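Local coordinates for HD domain protein (Enterococcus faecalis, PDB 4LRL), which probably hydrolyses deoxynucleoside triphosphates as an HD-domain phosphohydrolase that is regulated allosterically by bound nucleotides, at residues L371-F380 and R441-L449; Y141-F149 and E276-K287. All coordinates share one frame; numbering follows the deposited sequence.

Contact 1 (L371-F380 and R441-L449); sequences LRELIEKVGF and RFYFPKEML. With DGT (2'-deoxyguanosine-5'-triphosphate), chain R.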
loop_
_atom_site.group_PDB
_atom_site.type_symbol
_atom_site.label_atom_id
_atom_site.label_comp_id
_atom_site.label_asym_id
_atom_site.label_seq_id
_atom_site.Cartn_x
_atom_site.Cartn_y
_atom_site.Cartn_z
ATOM N N LEU C 371 37.776 -29.035 1.196
ATOM C CA LEU C 371 36.340 -29.241 0.939
ATOM C C LEU C 371 36.054 -29.580 -0.516
ATOM O O LEU C 371 35.169 -30.397 -0.804
ATOM C CB LEU C 371 35.512 -28.018 1.348
ATOM C CG LEU C 371 35.648 -27.551 2.797
ATOM C CD1 LEU C 371 34.679 -26.429 3.062
ATOM C CD2 LEU C 371 35.423 -28.695 3.779
ATOM N N ARG C 372 36.799 -28.957 -1.427
ATOM C CA ARG C 372 36.712 -29.307 -2.846
ATOM C C ARG C 372 37.162 -30.739 -3.133
ATOM O O ARG C 372 36.551 -31.413 -3.960
ATOM C CB ARG C 372 37.490 -28.317 -3.707
ATOM C CG ARG C 372 36.676 -27.073 -4.007
ATOM C CD ARG C 372 37.529 -25.993 -4.611
ATOM N NE ARG C 372 36.689 -24.994 -5.251
ATOM C CZ ARG C 372 37.084 -23.763 -5.553
ATOM N NH1 ARG C 372 38.321 -23.368 -5.260
ATOM N NH2 ARG C 372 36.233 -22.931 -6.147
ATOM N N GLU C 373 38.216 -31.202 -2.452
ATOM C CA GLU C 373 38.609 -32.603 -2.528
ATOM C C GLU C 373 37.462 -33.514 -2.084
ATOM O O GLU C 373 37.105 -34.447 -2.790
ATOM C CB GLU C 373 39.856 -32.897 -1.696
ATOM C CG GLU C 373 40.288 -34.355 -1.817
ATOM C CD GLU C 373 41.422 -34.758 -0.888
ATOM O OE1 GLU C 373 41.841 -33.961 -0.024
ATOM O OE2 GLU C 373 41.905 -35.902 -1.039
ATOM N N LEU C 374 36.877 -33.222 -0.925
ATOM C CA LEU C 374 35.799 -34.044 -0.390
ATOM C C LEU C 374 34.610 -34.113 -1.336
ATOM O O LEU C 374 34.035 -35.181 -1.537
ATOM C CB LEU C 374 35.341 -33.523 0.976
ATOM C CG LEU C 374 36.367 -33.486 2.112
ATOM C CD1 LEU C 374 35.722 -32.875 3.350
ATOM C CD2 LEU C 374 36.949 -34.892 2.404
ATOM N N ILE C 375 34.254 -32.966 -1.906
ATOM C CA ILE C 375 33.121 -32.841 -2.819
ATOM C C ILE C 375 33.382 -33.692 -4.061
ATOM O O ILE C 375 32.481 -34.377 -4.547
ATOM C CB ILE C 375 32.870 -31.335 -3.161
ATOM C CG1 ILE C 375 32.177 -30.639 -1.979
ATOM C CG2 ILE C 375 32.096 -31.152 -4.468
ATOM C CD1 ILE C 375 32.382 -29.119 -1.928
ATOM N N GLU C 376 34.627 -33.659 -4.534
ATOM C CA GLU C 376 35.108 -34.484 -5.634
ATOM C C GLU C 376 35.045 -35.979 -5.324
ATOM O O GLU C 376 34.732 -36.786 -6.204
ATOM C CB GLU C 376 36.561 -34.111 -5.951
ATOM C CG GLU C 376 37.202 -34.895 -7.089
ATOM C CD GLU C 376 38.515 -34.275 -7.527
ATOM O OE1 GLU C 376 38.477 -33.455 -8.466
ATOM O OE2 GLU C 376 39.573 -34.576 -6.923
ATOM N N LYS C 377 35.383 -36.329 -4.081
ATOM C CA LYS C 377 35.439 -37.711 -3.620
ATOM C C LYS C 377 34.067 -38.381 -3.754
ATOM O O LYS C 377 33.980 -39.534 -4.152
ATOM C CB LYS C 377 35.929 -37.744 -2.170
ATOM C CG LYS C 377 36.552 -39.045 -1.711
ATOM C CD LYS C 377 37.517 -38.812 -0.540
ATOM C CE LYS C 377 38.232 -40.110 -0.166
ATOM N NZ LYS C 377 39.695 -39.939 0.166
ATOM N N VAL C 378 33.001 -37.642 -3.452
ATOM C CA VAL C 378 31.635 -38.182 -3.580
ATOM C C VAL C 378 31.074 -38.105 -5.009
ATOM O O VAL C 378 29.955 -38.548 -5.252
ATOM C CB VAL C 378 30.632 -37.591 -2.536
ATOM C CG1 VAL C 378 31.183 -37.736 -1.122
ATOM C CG2 VAL C 378 30.273 -36.128 -2.844
ATOM N N GLY C 379 31.860 -37.565 -5.946
ATOM C CA GLY C 379 31.519 -37.619 -7.369
ATOM C C GLY C 379 31.151 -36.303 -8.039
ATOM O O GLY C 379 30.759 -36.293 -9.213
ATOM N N PHE C 380 31.268 -35.193 -7.310
ATOM C CA PHE C 380 30.974 -33.889 -7.883
ATOM C C PHE C 380 32.257 -33.218 -8.347
ATOM O O PHE C 380 33.099 -32.862 -7.520
ATOM C CB PHE C 380 30.272 -32.981 -6.870
ATOM C CG PHE C 380 28.873 -33.400 -6.522
ATOM C CD1 PHE C 380 28.596 -33.979 -5.291
ATOM C CD2 PHE C 380 27.820 -33.173 -7.407
ATOM C CE1 PHE C 380 27.277 -34.354 -4.947
ATOM C CE2 PHE C 380 26.508 -33.540 -7.080
ATOM C CZ PHE C 380 26.235 -34.133 -5.852
ATOM N N ARG C 441 31.422 -15.844 -0.515
ATOM C CA ARG C 441 30.754 -17.133 -0.372
ATOM C C ARG C 441 31.431 -18.291 -1.096
ATOM O O ARG C 441 32.022 -18.123 -2.169
ATOM C CB ARG C 441 29.291 -17.033 -0.787
ATOM C CG ARG C 441 28.421 -16.490 0.315
ATOM C CD ARG C 441 26.981 -16.239 -0.126
ATOM N NE ARG C 441 26.285 -15.550 0.950
ATOM C CZ ARG C 441 25.738 -16.155 1.998
ATOM N NH1 ARG C 441 25.775 -17.479 2.110
ATOM N NH2 ARG C 441 25.151 -15.429 2.933
ATOM N N PHE C 442 31.329 -19.465 -0.483
ATOM C CA PHE C 442 31.748 -20.714 -1.090
ATOM C C PHE C 442 30.508 -21.558 -1.392
ATOM O O PHE C 442 29.682 -21.822 -0.511
ATOM C CB PHE C 442 32.714 -21.446 -0.154
ATOM C CG PHE C 442 33.088 -22.815 -0.622
ATOM C CD1 PHE C 442 33.768 -22.995 -1.829
ATOM C CD2 PHE C 442 32.768 -23.930 0.144
ATOM C CE1 PHE C 442 34.121 -24.269 -2.273
ATOM C CE2 PHE C 442 33.126 -25.221 -0.279
ATOM C CZ PHE C 442 33.804 -25.392 -1.493
ATOM N N TYR C 443 30.369 -21.965 -2.646
ATOM C CA TYR C 443 29.159 -22.625 -3.082
ATOM C C TYR C 443 29.422 -24.103 -3.252
ATOM O O TYR C 443 30.491 -24.490 -3.695
ATOM C CB TYR C 443 28.641 -21.995 -4.382
ATOM C CG TYR C 443 27.859 -20.722 -4.155
ATOM C CD1 TYR C 443 28.490 -19.475 -4.143
ATOM C CD2 TYR C 443 26.488 -20.769 -3.935
ATOM C CE1 TYR C 443 27.750 -18.291 -3.923
ATOM C CE2 TYR C 443 25.749 -19.609 -3.707
ATOM C CZ TYR C 443 26.384 -18.376 -3.700
ATOM O OH TYR C 443 25.623 -17.249 -3.473
ATOM N N PHE C 444 28.439 -24.927 -2.901
ATOM C CA PHE C 444 28.600 -26.388 -2.943
ATOM C C PHE C 444 27.242 -27.055 -3.088
ATOM O O PHE C 444 26.213 -26.434 -2.774
ATOM C CB PHE C 444 29.299 -26.895 -1.675
ATOM C CG PHE C 444 28.697 -26.381 -0.396
ATOM C CD1 PHE C 444 27.625 -27.047 0.208
ATOM C CD2 PHE C 444 29.200 -25.230 0.211
ATOM C CE1 PHE C 444 27.063 -26.573 1.405
ATOM C CE2 PHE C 444 28.646 -24.745 1.401
ATOM C CZ PHE C 444 27.575 -25.420 1.998
ATOM N N PRO C 445 27.223 -28.318 -3.568
ATOM C CA PRO C 445 25.933 -28.999 -3.681
ATOM C C PRO C 445 25.290 -29.164 -2.320
ATOM O O PRO C 445 25.969 -29.509 -1.353
ATOM C CB PRO C 445 26.297 -30.362 -4.282
ATOM C CG PRO C 445 27.610 -30.124 -4.965
ATOM C CD PRO C 445 28.322 -29.167 -4.066
ATOM N N LYS C 446 23.997 -28.878 -2.258
ATOM C CA LYS C 446 23.188 -29.106 -1.067
ATOM C C LYS C 446 23.360 -30.529 -0.523
ATOM O O LYS C 446 23.455 -30.727 0.694
ATOM C CB LYS C 446 21.705 -28.827 -1.362
ATOM C CG LYS C 446 20.818 -28.833 -0.122
ATOM C CD LYS C 446 19.366 -28.435 -0.413
ATOM C CE LYS C 446 18.476 -28.773 0.785
ATOM N NZ LYS C 446 17.188 -28.014 0.819
ATOM N N GLU C 447 23.418 -31.511 -1.422
ATOM C CA GLU C 447 23.498 -32.916 -1.000
ATOM C C GLU C 447 24.740 -33.258 -0.167
ATOM O O GLU C 447 24.800 -34.327 0.443
ATOM C CB GLU C 447 23.256 -33.919 -2.152
ATOM C CG GLU C 447 23.834 -33.579 -3.518
ATOM C CD GLU C 447 22.958 -32.629 -4.330
ATOM O OE1 GLU C 447 22.278 -33.095 -5.270
ATOM O OE2 GLU C 447 22.958 -31.418 -4.030
ATOM N N MET C 448 25.700 -32.334 -0.111
ATOM C CA MET C 448 26.868 -32.480 0.759
ATOM C C MET C 448 26.486 -32.416 2.233
ATOM O O MET C 448 27.180 -32.981 3.079
ATOM C CB MET C 448 27.922 -31.404 0.470
ATOM C CG MET C 448 28.655 -31.538 -0.864
ATOM S SD MET C 448 29.446 -33.135 -1.168
ATOM C CE MET C 448 30.657 -33.209 0.150
ATOM N N LEU C 449 25.384 -31.726 2.531
ATOM C CA LEU C 449 24.950 -31.500 3.906
ATOM C C LEU C 449 23.925 -32.508 4.426
ATOM O O LEU C 449 24.110 -33.066 5.505
ATOM C CB LEU C 449 24.420 -30.073 4.078
ATOM C CG LEU C 449 25.441 -28.933 4.013
ATOM C CD1 LEU C 449 24.728 -27.593 4.133
ATOM C CD2 LEU C 449 26.519 -29.063 5.087
HETATM P PG DGT R . 16.010 -24.828 2.790
HETATM O O1G DGT R . 15.623 -23.826 3.864
HETATM O O2G DGT R . 17.028 -25.859 3.258
HETATM O O3G DGT R . 14.831 -25.405 2.022
HETATM O O3B DGT R . 16.824 -24.026 1.646
HETATM P PB DGT R . 16.838 -22.430 1.536
HETATM O O1B DGT R . 18.193 -21.932 1.963
HETATM O O2B DGT R . 15.591 -21.861 2.165
HETATM O O3A DGT R . 16.730 -22.220 -0.050
HETATM P PA DGT R . 15.413 -22.432 -0.942
HETATM O O1A DGT R . 15.876 -23.073 -2.220
HETATM O O2A DGT R . 14.271 -23.047 -0.201
HETATM O "O5'" DGT R . 15.008 -20.918 -1.326
HETATM C "C5'" DGT R . 14.925 -19.860 -0.377
HETATM C "C4'" DGT R . 13.637 -19.067 -0.583
HETATM O "O4'" DGT R . 13.331 -18.826 -1.966
HETATM C "C3'" DGT R . 12.434 -19.849 -0.074
HETATM O "O3'" DGT R . 12.331 -19.829 1.361
HETATM C "C2'" DGT R . 11.274 -19.198 -0.817
HETATM C "C1'" DGT R . 11.912 -18.655 -2.097
HETATM N N9 DGT R . 11.412 -19.348 -3.309
HETATM C C8 DGT R . 10.895 -18.735 -4.394
HETATM N N7 DGT R . 10.529 -19.626 -5.355
HETATM C C5 DGT R . 10.820 -20.850 -4.877
HETATM C C6 DGT R . 10.682 -22.255 -5.355
HETATM O O6 DGT R . 10.213 -22.549 -6.472
HETATM N N1 DGT R . 11.099 -23.234 -4.564
HETATM C C2 DGT R . 11.613 -23.015 -3.348
HETATM N N2 DGT R . 11.994 -24.093 -2.635
HETATM N N3 DGT R . 11.780 -21.767 -2.832
HETATM C C4 DGT R . 11.399 -20.662 -3.536
#
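Phe380 lays one face of its ring over Pro445, whose CG stands 3.8 Å from the ring centroid and 11° off the normal, a CH-pi contact. Proline suits the spot, offering polarised CH groups to the aromatic face. At the ring's far end, Phe380 CZ meets Glu447 CG at 3.4 Å; the glutamate lends its aliphatic part while its carboxylate pairs with Arg346.

Most of the remaining contacts are apolar. Ile375, with CG1 anti to its carbonyl carbon (chi1 -76°), sets CD1 against both Phe442 CZ (4.0 Å) and Phe444 CB (3.8 Å). The flexible thioether of Met448 bends toward the helix, placing SD 3.5 Å from Val378 CG2, CE 3.7 Å from Ile375 CG1, and SD obliquely beside the Phe380 ring, a Met-aromatic contact. Leu371 CD1 packs against Phe442 CE2. Arg372 differs, bringing NE to that ring's edge while hydrogen-bonding Thr386 OG1.

Lys446 extends elsewhere, its NZ hydrogen-bonded to dGTP O2G at 3.3 Å. Helix 361-377 closes in a Schellman motif, where positive phi (111°) suits Gly379 and delivers Phe380 to Pro445. This helix end and turn pack on strand 441-444, central between 354-357 and 387-389, and on the following 3-10 turn; helix 461-468 adds Phe467 against Ile375 and Met448.

Contact 2 (Y141-F149 and E276-K287); sequences YSHTFEHIF and EVILDHLLHRAK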
loop_
_atom_site.group_PDB
_atom_site.type_symbol
_atom_site.label_atom_id
_atom_site.label_comp_id
_atom_site.label_asym_id
_atom_site.label_seq_id
_atom_site.Cartn_x
_atom_site.Cartn_y
_atom_site.Cartn_z
ATOM N N TYR C 141 20.539 -12.837 -19.268
ATOM C CA TYR C 141 21.372 -13.033 -18.073
ATOM C C TYR C 141 22.694 -12.303 -18.234
ATOM O O TYR C 141 23.775 -12.911 -18.254
ATOM C CB TYR C 141 21.592 -14.526 -17.799
ATOM C CG TYR C 141 20.291 -15.288 -17.686
ATOM C CD1 TYR C 141 19.795 -16.000 -18.766
ATOM C CD2 TYR C 141 19.539 -15.262 -16.505
ATOM C CE1 TYR C 141 18.601 -16.691 -18.677
ATOM C CE2 TYR C 141 18.337 -15.953 -16.408
ATOM C CZ TYR C 141 17.879 -16.663 -17.505
ATOM O OH TYR C 141 16.701 -17.349 -17.446
ATOM N N SER C 142 22.572 -10.988 -18.354
ATOM C CA SER C 142 23.642 -10.129 -18.831
ATOM C C SER C 142 24.966 -10.349 -18.106
ATOM O O SER C 142 26.000 -10.539 -18.749
ATOM C CB SER C 142 23.196 -8.665 -18.779
ATOM O OG SER C 142 24.316 -7.805 -18.727
ATOM N N HIS C 143 24.927 -10.360 -16.776
ATOM C CA HIS C 143 26.151 -10.495 -15.974
ATOM C C HIS C 143 26.885 -11.840 -16.190
ATOM O O HIS C 143 28.113 -11.872 -16.324
ATOM C CB HIS C 143 25.854 -10.267 -14.481
ATOM C CG HIS C 143 27.085 -10.189 -13.632
ATOM N ND1 HIS C 143 27.487 -11.219 -12.806
ATOM C CD2 HIS C 143 28.028 -9.223 -13.516
ATOM C CE1 HIS C 143 28.611 -10.882 -12.199
ATOM N NE2 HIS C 143 28.966 -9.676 -12.617
ATOM N N THR C 144 26.122 -12.934 -16.220
ATOM C CA THR C 144 26.667 -14.270 -16.447
ATOM C C THR C 144 27.214 -14.387 -17.867
ATOM O O THR C 144 28.297 -14.923 -18.088
ATOM C CB THR C 144 25.590 -15.351 -16.239
ATOM O OG1 THR C 144 24.950 -15.147 -14.982
ATOM C CG2 THR C 144 26.196 -16.739 -16.263
ATOM N N PHE C 145 26.447 -13.864 -18.818
ATOM C CA PHE C 145 26.791 -13.923 -20.229
ATOM C C PHE C 145 28.116 -13.215 -20.542
ATOM O O PHE C 145 28.928 -13.722 -21.328
ATOM C CB PHE C 145 25.653 -13.338 -21.065
ATOM C CG PHE C 145 25.638 -13.825 -22.476
ATOM C CD1 PHE C 145 24.898 -14.954 -22.826
ATOM C CD2 PHE C 145 26.371 -13.165 -23.462
ATOM C CE1 PHE C 145 24.892 -15.419 -24.139
ATOM C CE2 PHE C 145 26.371 -13.622 -24.779
ATOM C CZ PHE C 145 25.636 -14.756 -25.117
ATOM N N GLU C 146 28.342 -12.062 -19.915
ATOM C CA GLU C 146 29.577 -11.307 -20.149
ATOM C C GLU C 146 30.791 -11.993 -19.548
ATOM O O GLU C 146 31.888 -11.890 -20.087
ATOM C CB GLU C 146 29.458 -9.870 -19.639
ATOM C CG GLU C 146 28.344 -9.091 -20.328
ATOM C CD GLU C 146 28.104 -7.704 -19.755
ATOM O OE1 GLU C 146 27.199 -7.021 -20.275
ATOM O OE2 GLU C 146 28.809 -7.290 -18.805
ATOM N N HIS C 147 30.595 -12.694 -18.434
ATOM C CA HIS C 147 31.694 -13.436 -17.821
ATOM C C HIS C 147 32.185 -14.571 -18.726
ATOM O O HIS C 147 33.391 -14.744 -18.903
ATOM C CB HIS C 147 31.309 -13.967 -16.431
ATOM C CG HIS C 147 32.375 -14.810 -15.795
ATOM N ND1 HIS C 147 32.195 -16.147 -15.505
ATOM C CD2 HIS C 147 33.640 -14.509 -15.415
ATOM C CE1 HIS C 147 33.298 -16.630 -14.961
ATOM N NE2 HIS C 147 34.193 -15.658 -14.901
ATOM N N ILE C 148 31.248 -15.318 -19.310
ATOM C CA ILE C 148 31.575 -16.494 -20.129
ATOM C C ILE C 148 31.950 -16.133 -21.571
ATOM O O ILE C 148 32.898 -16.695 -22.132
ATOM C CB ILE C 148 30.404 -17.534 -20.152
ATOM C CG1 ILE C 148 29.938 -17.898 -18.727
ATOM C CG2 ILE C 148 30.776 -18.778 -20.968
ATOM C CD1 ILE C 148 30.995 -18.552 -17.848
ATOM N N PHE C 149 31.208 -15.202 -22.171
ATOM C CA PHE C 149 31.401 -14.890 -23.588
ATOM C C PHE C 149 32.118 -13.571 -23.877
ATOM O O PHE C 149 32.281 -13.196 -25.034
ATOM C CB PHE C 149 30.073 -14.972 -24.336
ATOM C CG PHE C 149 29.442 -16.329 -24.284
ATOM C CD1 PHE C 149 28.322 -16.561 -23.493
ATOM C CD2 PHE C 149 29.979 -17.385 -25.006
ATOM C CE1 PHE C 149 27.736 -17.819 -23.438
ATOM C CE2 PHE C 149 29.399 -18.659 -24.953
ATOM C CZ PHE C 149 28.275 -18.872 -24.168
ATOM N N GLU C 276 22.700 -18.571 -10.278
ATOM C CA GLU C 276 23.588 -17.910 -11.210
ATOM C C GLU C 276 24.885 -18.704 -11.388
ATOM O O GLU C 276 25.387 -18.837 -12.509
ATOM C CB GLU C 276 23.869 -16.486 -10.738
ATOM C CG GLU C 276 24.512 -15.609 -11.786
ATOM C CD GLU C 276 26.029 -15.786 -11.873
ATOM O OE1 GLU C 276 26.587 -15.567 -12.975
ATOM O OE2 GLU C 276 26.663 -16.136 -10.845
ATOM N N VAL C 277 25.419 -19.237 -10.290
ATOM C CA VAL C 277 26.595 -20.095 -10.353
ATOM C C VAL C 277 26.339 -21.309 -11.248
ATOM O O VAL C 277 27.194 -21.667 -12.051
ATOM C CB VAL C 277 27.112 -20.525 -8.936
ATOM C CG1 VAL C 277 28.135 -21.641 -9.049
ATOM C CG2 VAL C 277 27.737 -19.339 -8.201
ATOM N N ILE C 278 25.159 -21.921 -11.132
ATOM C CA ILE C 278 24.809 -23.064 -11.972
ATOM C C ILE C 278 24.700 -22.668 -13.447
ATOM O O ILE C 278 25.229 -23.355 -14.321
ATOM C CB ILE C 278 23.530 -23.767 -11.469
ATOM C CG1 ILE C 278 23.903 -24.736 -10.350
ATOM C CG2 ILE C 278 22.814 -24.532 -12.604
ATOM C CD1 ILE C 278 22.849 -24.853 -9.320
ATOM N N LEU C 279 24.032 -21.552 -13.714
ATOM C CA LEU C 279 23.963 -21.012 -15.060
ATOM C C LEU C 279 25.371 -20.741 -15.631
ATOM O O LEU C 279 25.650 -21.068 -16.787
ATOM C CB LEU C 279 23.129 -19.732 -15.071
ATOM C CG LEU C 279 23.021 -18.909 -16.358
ATOM C CD1 LEU C 279 22.298 -19.688 -17.457
ATOM C CD2 LEU C 279 22.285 -17.608 -16.060
ATOM N N ASP C 280 26.243 -20.151 -14.815
ATOM C CA ASP C 280 27.592 -19.793 -15.250
ATOM C C ASP C 280 28.328 -21.041 -15.715
ATOM O O ASP C 280 28.880 -21.081 -16.815
ATOM C CB ASP C 280 28.352 -19.078 -14.118
ATOM C CG ASP C 280 29.781 -18.691 -14.504
ATOM O OD1 ASP C 280 30.034 -17.497 -14.736
ATOM O OD2 ASP C 280 30.666 -19.570 -14.574
ATOM N N HIS C 281 28.305 -22.068 -14.875
ATOM C CA HIS C 281 29.055 -23.284 -15.130
ATOM C C HIS C 281 28.443 -24.107 -16.256
ATOM O O HIS C 281 29.159 -24.762 -17.023
ATOM C CB HIS C 281 29.154 -24.094 -13.848
ATOM C CG HIS C 281 30.025 -23.465 -12.808
ATOM N ND1 HIS C 281 30.123 -23.957 -11.525
ATOM C CD2 HIS C 281 30.846 -22.386 -12.865
ATOM C CE1 HIS C 281 30.983 -23.220 -10.841
ATOM N NE2 HIS C 281 31.434 -22.258 -11.630
ATOM N N LEU C 282 27.115 -24.057 -16.348
ATOM C CA LEU C 282 26.367 -24.667 -17.441
ATOM C C LEU C 282 26.786 -24.112 -18.798
ATOM O O LEU C 282 27.046 -24.866 -19.727
ATOM C CB LEU C 282 24.868 -24.447 -17.226
ATOM C CG LEU C 282 23.876 -24.798 -18.336
ATOM C CD1 LEU C 282 23.947 -26.271 -18.660
ATOM C CD2 LEU C 282 22.452 -24.377 -17.913
ATOM N N LEU C 283 26.859 -22.793 -18.907
ATOM C CA LEU C 283 27.272 -22.172 -20.154
ATOM C C LEU C 283 28.743 -22.459 -20.415
ATOM O O LEU C 283 29.153 -22.657 -21.563
ATOM C CB LEU C 283 27.010 -20.660 -20.129
ATOM C CG LEU C 283 25.544 -20.210 -20.059
ATOM C CD1 LEU C 283 25.478 -18.732 -19.779
ATOM C CD2 LEU C 283 24.773 -20.541 -21.338
ATOM N N HIS C 284 29.532 -22.484 -19.345
ATOM C CA HIS C 284 30.950 -22.752 -19.480
ATOM C C HIS C 284 31.196 -24.163 -20.020
ATOM O O HIS C 284 32.032 -24.354 -20.906
ATOM C CB HIS C 284 31.679 -22.543 -18.155
ATOM C CG HIS C 284 33.169 -22.598 -18.283
ATOM N ND1 HIS C 284 33.971 -23.283 -17.393
ATOM C CD2 HIS C 284 34.001 -22.083 -19.222
ATOM C CE1 HIS C 284 35.234 -23.168 -17.765
ATOM N NE2 HIS C 284 35.278 -22.446 -18.872
ATOM N N ARG C 285 30.446 -25.131 -19.492
ATOM C CA ARG C 285 30.550 -26.527 -19.906
ATOM C C ARG C 285 30.181 -26.696 -21.364
ATOM O O ARG C 285 30.843 -27.428 -22.087
ATOM C CB ARG C 285 29.660 -27.428 -19.035
ATOM C CG ARG C 285 29.846 -28.934 -19.264
ATOM C CD ARG C 285 31.291 -29.400 -19.017
ATOM N NE ARG C 285 31.419 -30.849 -19.162
ATOM C CZ ARG C 285 32.576 -31.516 -19.137
ATOM N NH1 ARG C 285 33.727 -30.869 -18.972
ATOM N NH2 ARG C 285 32.587 -32.835 -19.283
ATOM N N ALA C 286 29.116 -26.024 -21.785
ATOM C CA ALA C 286 28.696 -26.044 -23.182
ATOM C C ALA C 286 29.804 -25.537 -24.117
ATOM O O ALA C 286 30.068 -26.143 -25.150
ATOM C CB ALA C 286 27.433 -25.240 -23.362
ATOM N N LYS C 287 30.446 -24.434 -23.732
ATOM C CA LYS C 287 31.552 -23.867 -24.493
ATOM C C LYS C 287 32.705 -24.872 -24.589
ATOM O O LYS C 287 33.282 -25.072 -25.665
ATOM C CB LYS C 287 32.011 -22.548 -23.853
ATOM C CG LYS C 287 33.162 -21.821 -24.563
ATOM C CD LYS C 287 33.280 -20.363 -24.078
ATOM C CE LYS C 287 34.711 -19.817 -24.160
ATOM N NZ LYS C 287 35.177 -19.541 -25.537
#
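Thr144 and Ile148, one helical turn apart, enter the neighbouring helix as knobs into holes. Thr144 sits among Glu276, Leu279, Asp280 and Leu283, its methyl CG2 only 3.5 Å from Asp280 CA; a small beta-branched residue fits where the backbones come this close. Its hydroxyl, turned beside the backbone N toward Glu276, donates to the anti lone pair of OE1, with OG1 to OE1 2.6 Å. The glutamate reaches it by bending at chi2. Ile148 fills the next hole, among Asp280, Leu283, His284 and Lys287, with CD1 3.4 Å from Asp280 OD1.

The buried flank is apolar. Leu279 CD2 rests over one face of the Tyr141 ring, 3.5 Å from CG, and Phe149 CE1 lies a looser 4.4 Å from Leu283 CD1. At the Phe149 end Lys287 lays its methylenes beside Ile148 and Phe149, while NZ pairs with Glu291. Helix 322-332 backs this side through Leu325 and Phe329, and helix 305-308 through Phe307 and Phe308.

The other flank is more open. There the exposed His147 gives ND1 to the syn lone pair of Asp280 OD1 at 2.7 Å, but the bond is bent (139°) and the oxygen lies 24° out of the imidazole plane. His143, which binds dATP in another structure of this protein, buries ND1 without a partner, 4.4 Å from Glu276 OE1.

The helices, crossing at -34°, link the HD domain to the HD-associated region. Together with the two knobs, the bonds to both carboxylates would favour one alignment, and Asp280 would probably favour a protonated His147.

How the contacts relate
Both contacts lie on the same side of the chain's centre, but contact 2 is the more central, about 15 Å from it against about 30 Å for contact 1 (centre to centre). Contact 1 is nonetheless the more thoroughly buried, and it joins a helix end to a strand and the turn after it, wholly within the HD-associated region, through apolar and aromatic packing. Contact 2 joins two helices, one from each family region, and adds two hydrogen bonds to carboxylates, one within the knob packing and one at its exposed edge. The two meet directly: Tyr443 CD1 packs on Val277 CG2 at 4.1 Å. Their nucleotide links differ too, dGTP bound at contact 1 and the dATP-binding His143 at contact 2.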